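Local coordinates for protein glutathione S-transferase (Xanthomonas axonopodis pv. citri, PDB 6NV6) that probably catalyses the conjugation of glutathione to electrophilic substrates, as a theta-class glutathione S-transferase, and binds glutathione, at residues N14-L19 and R200-A205; L19-E24 and G161-G166. All coordinates share one frame; numbering follows the deposited sequence.

Interaction 1 (N14-L19 and R200-A205); sequences NVRKAL and RGVMTA
Arg16 and Thr204 carry the polar part of this contact, where one turn of helix 13-25 meets the end of helix 196-201 and the loop that follows it. The Thr204 hydroxyl lies at the edge of the Arg16 guanidinium and accepts from two of its nitrogens: NH2 to OG1 is 3.1 Å, with the oxygen 23° out of the guanidinium plane, whereas NE to OG1, at 3.2 Å with an N-H...O angle of 134°, is weak. NE is also 2.9 Å from Val202 O, another weak bond, so its single hydrogen is shared between two acceptors. The Arg16 chain runs straight from CG to NE, with CG anti to the carbonyl carbon (chi1 -77°), which carries the guanidinium past Val202 to Thr204. Outside the two segments the Thr204 hydroxyl donates to Arg10 O, its strongest polar partner, while OG1 accepts from Arg16.

A tight turn follows Val202. Met203 centres this inverse gamma turn, closed by Thr204 N to Val202 O at 2.7 Å; the carbonyl that receives Arg16 NE therefore also closes the turn.

The apolar and van der Waals part sits beside this network. Val202 CG1 touches Arg16 CD at 3.9 Å, the two side chains crossing at about a right angle. Gly201 has no side chain to separate the backbones, and its CA lies 4.8 Å from that of Leu19. Gly201 O rests 3.8 Å from Leu19 CB and is also near Arg16 CA, without a hydrogen bond to either.

Taken together, the evidence describes a C-terminal segment docked on the first helix of the thioredoxin-like domain, an interdomain junction of the two-domain glutathione transferase fold.

Interaction 2 (L19-E24 and G161-G166); sequences LWCAEE and GDIPLG
Cys21 and Ile163 mark the nearest backbone approach, with CA atoms 7.4 Å apart, and the gap is filled by side chains where the thioredoxin-like domain of the glutathione transferase fold, through helix 13-25, meets the all-helical domain through the N-terminal part of helix 163-174. Trp20 spans most of it. Its CG is anti to the backbone N (chi1 179°), and the benzo half of the indole reaches the neighbouring helix: CZ3 is 3.4 Å from Ile163 CA and 3.9 Å from Gly166 C.

Ile163 lies over one face of that ring. Its CG1 stands 4.0 Å from the centroid of the six-membered ring and 9° off the normal, the geometry of a CH-pi contact, while CG2 meets Trp20 CE3 at 3.8 Å. Beyond CG1 the same branch ends in CD1, 4.3 Å from Cys21 SG, a looser apolar touch. Tyr198 adds an edge-to-face ring contact to Trp20.

The indole nitrogen is held within its own helix. Glu24 OE2, which also pairs with Arg195 in a salt bridge, receives Trp20 NE1 on its anti lone pair at 2.7 Å, the oxygen lying 22° out of the indole plane.

From the N terminus, helix 13-25 supplies one side of both contacts, and Leu19 belongs to both segments taken from it. The chain leaves this helix, completes the small sheet and builds most of the helical domain before interaction 2 closes the shorter loop at 161-166. It then passes through helices 183-193 and 196-201, and interaction 1 closes the longer loop at 200-205, so the two loops nest without crossing. Their centres are 8 Å apart and they meet directly: Val202 CG2 packs on Trp20 CE3, Lys17 CD on Pro164 CA, and Arg200 forms a salt bridge with Glu23. One helix is thereby fastened both to helix 163-174 and to the C-terminal tail.

Interaction 1 (N14-L19 and R200-A205)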
loop_
_atom_site.group_PDB
_atom_site.type_symbol
_atom_site.label_atom_id
_atom_site.label_comp_id
_atom_site.label_asym_id
_atom_site.label_seq_id
_atom_site.Cartn_x
_atom_site.Cartn_y
_atom_site.Cartn_z
ATOM N N ASN A 14 -0.705 -2.556 -5.572
ATOM C CA ASN A 14 -1.333 -1.372 -6.134
ATOM C C ASN A 14 -2.850 -1.508 -6.136
ATOM O O ASN A 14 -3.567 -0.554 -5.807
ATOM C CB ASN A 14 -0.805 -1.136 -7.543
ATOM C CG ASN A 14 0.588 -0.542 -7.548
ATOM O OD1 ASN A 14 1.007 0.083 -6.578
ATOM N ND2 ASN A 14 1.308 -0.720 -8.646
ATOM N N VAL A 15 -3.356 -2.693 -6.486
ATOM C CA VAL A 15 -4.791 -2.923 -6.456
ATOM C C VAL A 15 -5.282 -2.945 -5.011
ATOM O O VAL A 15 -6.369 -2.441 -4.699
ATOM C CB VAL A 15 -5.116 -4.227 -7.218
ATOM C CG1 VAL A 15 -6.608 -4.552 -7.163
ATOM C CG2 VAL A 15 -4.617 -4.154 -8.671
ATOM N N ARG A 16 -4.470 -3.487 -4.098
ATOM C CA ARG A 16 -4.821 -3.438 -2.683
ATOM C C ARG A 16 -5.017 -2.004 -2.218
ATOM O O ARG A 16 -5.951 -1.710 -1.464
ATOM C CB ARG A 16 -3.735 -4.106 -1.846
ATOM C CG ARG A 16 -3.743 -5.618 -1.874
ATOM C CD ARG A 16 -2.543 -6.163 -1.100
ATOM N NE ARG A 16 -2.537 -7.620 -1.065
ATOM C CZ ARG A 16 -1.575 -8.379 -1.577
ATOM N NH1 ARG A 16 -0.517 -7.818 -2.148
ATOM N NH2 ARG A 16 -1.677 -9.699 -1.508
ATOM N N LYS A 17 -4.131 -1.103 -2.653
ATOM C CA LYS A 17 -4.261 0.316 -2.335
ATOM C C LYS A 17 -5.649 0.830 -2.667
ATOM O O LYS A 17 -6.254 1.579 -1.887
ATOM C CB LYS A 17 -3.247 1.130 -3.130
ATOM C CG LYS A 17 -1.809 0.991 -2.730
ATOM C CD LYS A 17 -1.037 2.042 -3.487
ATOM C CE LYS A 17 0.367 1.620 -3.803
ATOM N NZ LYS A 17 0.844 2.467 -4.916
ATOM N N ALA A 18 -6.164 0.446 -3.831
ATOM C CA ALA A 18 -7.446 0.965 -4.271
ATOM C C ALA A 18 -8.600 0.284 -3.546
ATOM O O ALA A 18 -9.546 0.958 -3.126
ATOM C CB ALA A 18 -7.575 0.793 -5.784
ATOM N N LEU A 19 -8.530 -1.047 -3.381
ATOM C CA LEU A 19 -9.590 -1.770 -2.678
ATOM C C LEU A 19 -9.704 -1.291 -1.246
ATOM O O LEU A 19 -10.809 -1.036 -0.749
ATOM C CB LEU A 19 -9.325 -3.274 -2.706
ATOM C CG LEU A 19 -9.236 -3.777 -4.142
ATOM C CD1 LEU A 19 -8.715 -5.197 -4.230
ATOM C CD2 LEU A 19 -10.585 -3.623 -4.829
ATOM N N ARG A 200 -10.188 -6.420 4.764
ATOM C CA ARG A 200 -10.869 -6.829 3.542
ATOM C C ARG A 200 -10.153 -6.331 2.292
ATOM O O ARG A 200 -10.174 -7.003 1.254
ATOM C CB ARG A 200 -12.310 -6.328 3.558
ATOM C CG ARG A 200 -13.155 -6.925 4.665
ATOM C CD ARG A 200 -14.578 -6.401 4.586
ATOM N NE ARG A 200 -14.588 -4.945 4.618
ATOM C CZ ARG A 200 -14.907 -4.224 5.689
ATOM N NH1 ARG A 200 -14.756 -2.901 5.680
ATOM N NH2 ARG A 200 -15.297 -4.844 6.798
ATOM N N GLY A 201 -9.526 -5.160 2.366
ATOM C CA GLY A 201 -8.913 -4.571 1.192
ATOM C C GLY A 201 -7.491 -5.012 0.912
ATOM O O GLY A 201 -7.091 -5.086 -0.252
ATOM N N VAL A 202 -6.714 -5.307 1.952
ATOM C CA VAL A 202 -5.281 -5.523 1.813
ATOM C C VAL A 202 -4.889 -6.961 2.122
ATOM O O VAL A 202 -4.089 -7.556 1.396
ATOM C CB VAL A 202 -4.486 -4.529 2.694
ATOM C CG1 VAL A 202 -2.985 -4.741 2.555
ATOM C CG2 VAL A 202 -4.856 -3.121 2.335
ATOM N N MET A 203 -5.436 -7.542 3.182
ATOM C CA MET A 203 -4.908 -8.817 3.668
ATOM C C MET A 203 -5.541 -9.959 2.882
ATOM O O MET A 203 -6.385 -10.715 3.367
ATOM C CB MET A 203 -5.121 -8.961 5.166
ATOM C CG MET A 203 -4.518 -7.809 5.960
ATOM S SD MET A 203 -4.950 -7.779 7.702
ATOM C CE MET A 203 -3.925 -9.139 8.260
ATOM N N THR A 204 -5.079 -10.102 1.650
ATOM C CA THR A 204 -5.553 -11.109 0.721
ATOM C C THR A 204 -4.492 -12.198 0.575
ATOM O O THR A 204 -3.439 -12.175 1.225
ATOM C CB THR A 204 -5.899 -10.466 -0.626
ATOM O OG1 THR A 204 -4.719 -9.899 -1.216
ATOM C CG2 THR A 204 -6.942 -9.366 -0.439
ATOM N N ALA A 205 -4.785 -13.173 -0.278
ATOM C CA ALA A 205 -3.821 -14.225 -0.576
ATOM C C ALA A 205 -2.487 -13.620 -1.007
ATOM O O ALA A 205 -2.419 -12.850 -1.970
ATOM C CB ALA A 205 -4.377 -15.145 -1.664
#

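Interaction 2 (L19-E24 and G161-G166)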
loop_
_atom_site.group_PDB
_atom_site.type_symbol
_atom_site.label_atom_id
_atom_site.label_comp_id
_atom_site.label_asym_id
_atom_site.label_seq_id
_atom_site.Cartn_x
_atom_site.Cartn_y
_atom_site.Cartn_z
ATOM N N LEU A 19 -8.530 -1.047 -3.381
ATOM C CA LEU A 19 -9.590 -1.770 -2.678
ATOM C C LEU A 19 -9.704 -1.291 -1.246
ATOM O O LEU A 19 -10.809 -1.036 -0.749
ATOM C CB LEU A 19 -9.325 -3.274 -2.706
ATOM C CG LEU A 19 -9.236 -3.777 -4.142
ATOM C CD1 LEU A 19 -8.715 -5.197 -4.230
ATOM C CD2 LEU A 19 -10.585 -3.623 -4.829
ATOM N N TRP A 20 -8.564 -1.125 -0.581
ATOM C CA TRP A 20 -8.577 -0.637 0.789
ATOM C C TRP A 20 -9.213 0.752 0.872
ATOM O O TRP A 20 -10.029 1.021 1.763
ATOM C CB TRP A 20 -7.144 -0.634 1.323
ATOM C CG TRP A 20 -6.997 -0.142 2.718
ATOM C CD1 TRP A 20 -7.982 0.018 3.648
ATOM C CD2 TRP A 20 -5.779 0.262 3.346
ATOM N NE1 TRP A 20 -7.451 0.498 4.810
ATOM C CE2 TRP A 20 -6.096 0.647 4.657
ATOM C CE3 TRP A 20 -4.446 0.328 2.926
ATOM C CZ2 TRP A 20 -5.120 1.101 5.563
ATOM C CZ3 TRP A 20 -3.479 0.767 3.826
ATOM C CH2 TRP A 20 -3.819 1.153 5.122
ATOM N N CYS A 21 -8.853 1.647 -0.050
ATOM C CA CYS A 21 -9.437 2.985 -0.054
ATOM C C CYS A 21 -10.941 2.945 -0.317
ATOM O O CYS A 21 -11.728 3.590 0.392
ATOM C CB CYS A 21 -8.729 3.852 -1.090
ATOM S SG CYS A 21 -9.091 5.578 -0.854
ATOM N N ALA A 22 -11.353 2.203 -1.345
ATOM C CA ALA A 22 -12.775 1.975 -1.556
ATOM C C ALA A 22 -13.445 1.530 -0.262
ATOM O O ALA A 22 -14.424 2.138 0.189
ATOM C CB ALA A 22 -12.973 0.935 -2.652
ATOM N N GLU A 23 -12.892 0.488 0.368
ATOM C CA GLU A 23 -13.474 -0.054 1.590
ATOM C C GLU A 23 -13.538 0.994 2.698
ATOM O O GLU A 23 -14.561 1.126 3.375
ATOM C CB GLU A 23 -12.686 -1.281 2.038
ATOM C CG GLU A 23 -12.876 -2.483 1.134
ATOM C CD GLU A 23 -14.157 -3.249 1.436
ATOM O OE1 GLU A 23 -14.563 -3.282 2.623
ATOM O OE2 GLU A 23 -14.761 -3.809 0.486
ATOM N N GLU A 24 -12.456 1.760 2.896
ATOM C CA GLU A 24 -12.473 2.822 3.906
ATOM C C GLU A 24 -13.619 3.804 3.686
ATOM O O GLU A 24 -14.124 4.401 4.641
ATOM C CB GLU A 24 -11.145 3.593 3.911
ATOM C CG GLU A 24 -9.929 2.843 4.453
ATOM C CD GLU A 24 -9.962 2.604 5.962
ATOM O OE1 GLU A 24 -10.842 3.159 6.653
ATOM O OE2 GLU A 24 -9.095 1.853 6.460
ATOM N N GLY A 161 -2.433 9.091 3.333
ATOM C CA GLY A 161 -0.991 8.991 3.240
ATOM C C GLY A 161 -0.441 7.666 3.723
ATOM O O GLY A 161 0.625 7.235 3.277
ATOM N N ASP A 162 -1.153 6.992 4.624
ATOM C CA ASP A 162 -0.697 5.694 5.104
ATOM C C ASP A 162 -1.005 4.554 4.139
ATOM O O ASP A 162 -0.462 3.451 4.300
ATOM C CB ASP A 162 -1.340 5.378 6.455
ATOM C CG ASP A 162 -0.850 6.278 7.560
ATOM O OD1 ASP A 162 -1.358 7.421 7.678
ATOM O OD2 ASP A 162 0.035 5.822 8.315
ATOM N N ILE A 163 -1.851 4.788 3.145
ATOM C CA ILE A 163 -2.438 3.702 2.374
ATOM C C ILE A 163 -1.445 3.081 1.391
ATOM O O ILE A 163 -1.349 1.849 1.349
ATOM C CB ILE A 163 -3.712 4.195 1.682
ATOM C CG1 ILE A 163 -4.823 4.351 2.716
ATOM C CG2 ILE A 163 -4.144 3.247 0.565
ATOM C CD1 ILE A 163 -6.095 4.943 2.156
ATOM N N PRO A 164 -0.677 3.845 0.596
ATOM C CA PRO A 164 0.242 3.177 -0.350
ATOM C C PRO A 164 1.285 2.299 0.328
ATOM O O PRO A 164 1.387 1.104 -0.005
ATOM C CB PRO A 164 0.875 4.348 -1.107
ATOM C CG PRO A 164 -0.128 5.430 -1.008
ATOM C CD PRO A 164 -0.746 5.296 0.339
ATOM N N LEU A 165 2.055 2.837 1.286
ATOM C CA LEU A 165 3.016 1.987 1.995
ATOM C C LEU A 165 2.319 0.919 2.840
ATOM O O LEU A 165 2.842 -0.195 2.982
ATOM C CB LEU A 165 3.935 2.830 2.873
ATOM C CG LEU A 165 5.090 2.061 3.514
ATOM C CD1 LEU A 165 6.000 1.437 2.455
ATOM C CD2 LEU A 165 5.885 2.961 4.439
ATOM N N GLY A 166 1.147 1.238 3.407
ATOM C CA GLY A 166 0.413 0.258 4.190
ATOM C C GLY A 166 0.020 -0.967 3.388
ATOM O O GLY A 166 -0.028 -2.078 3.927
#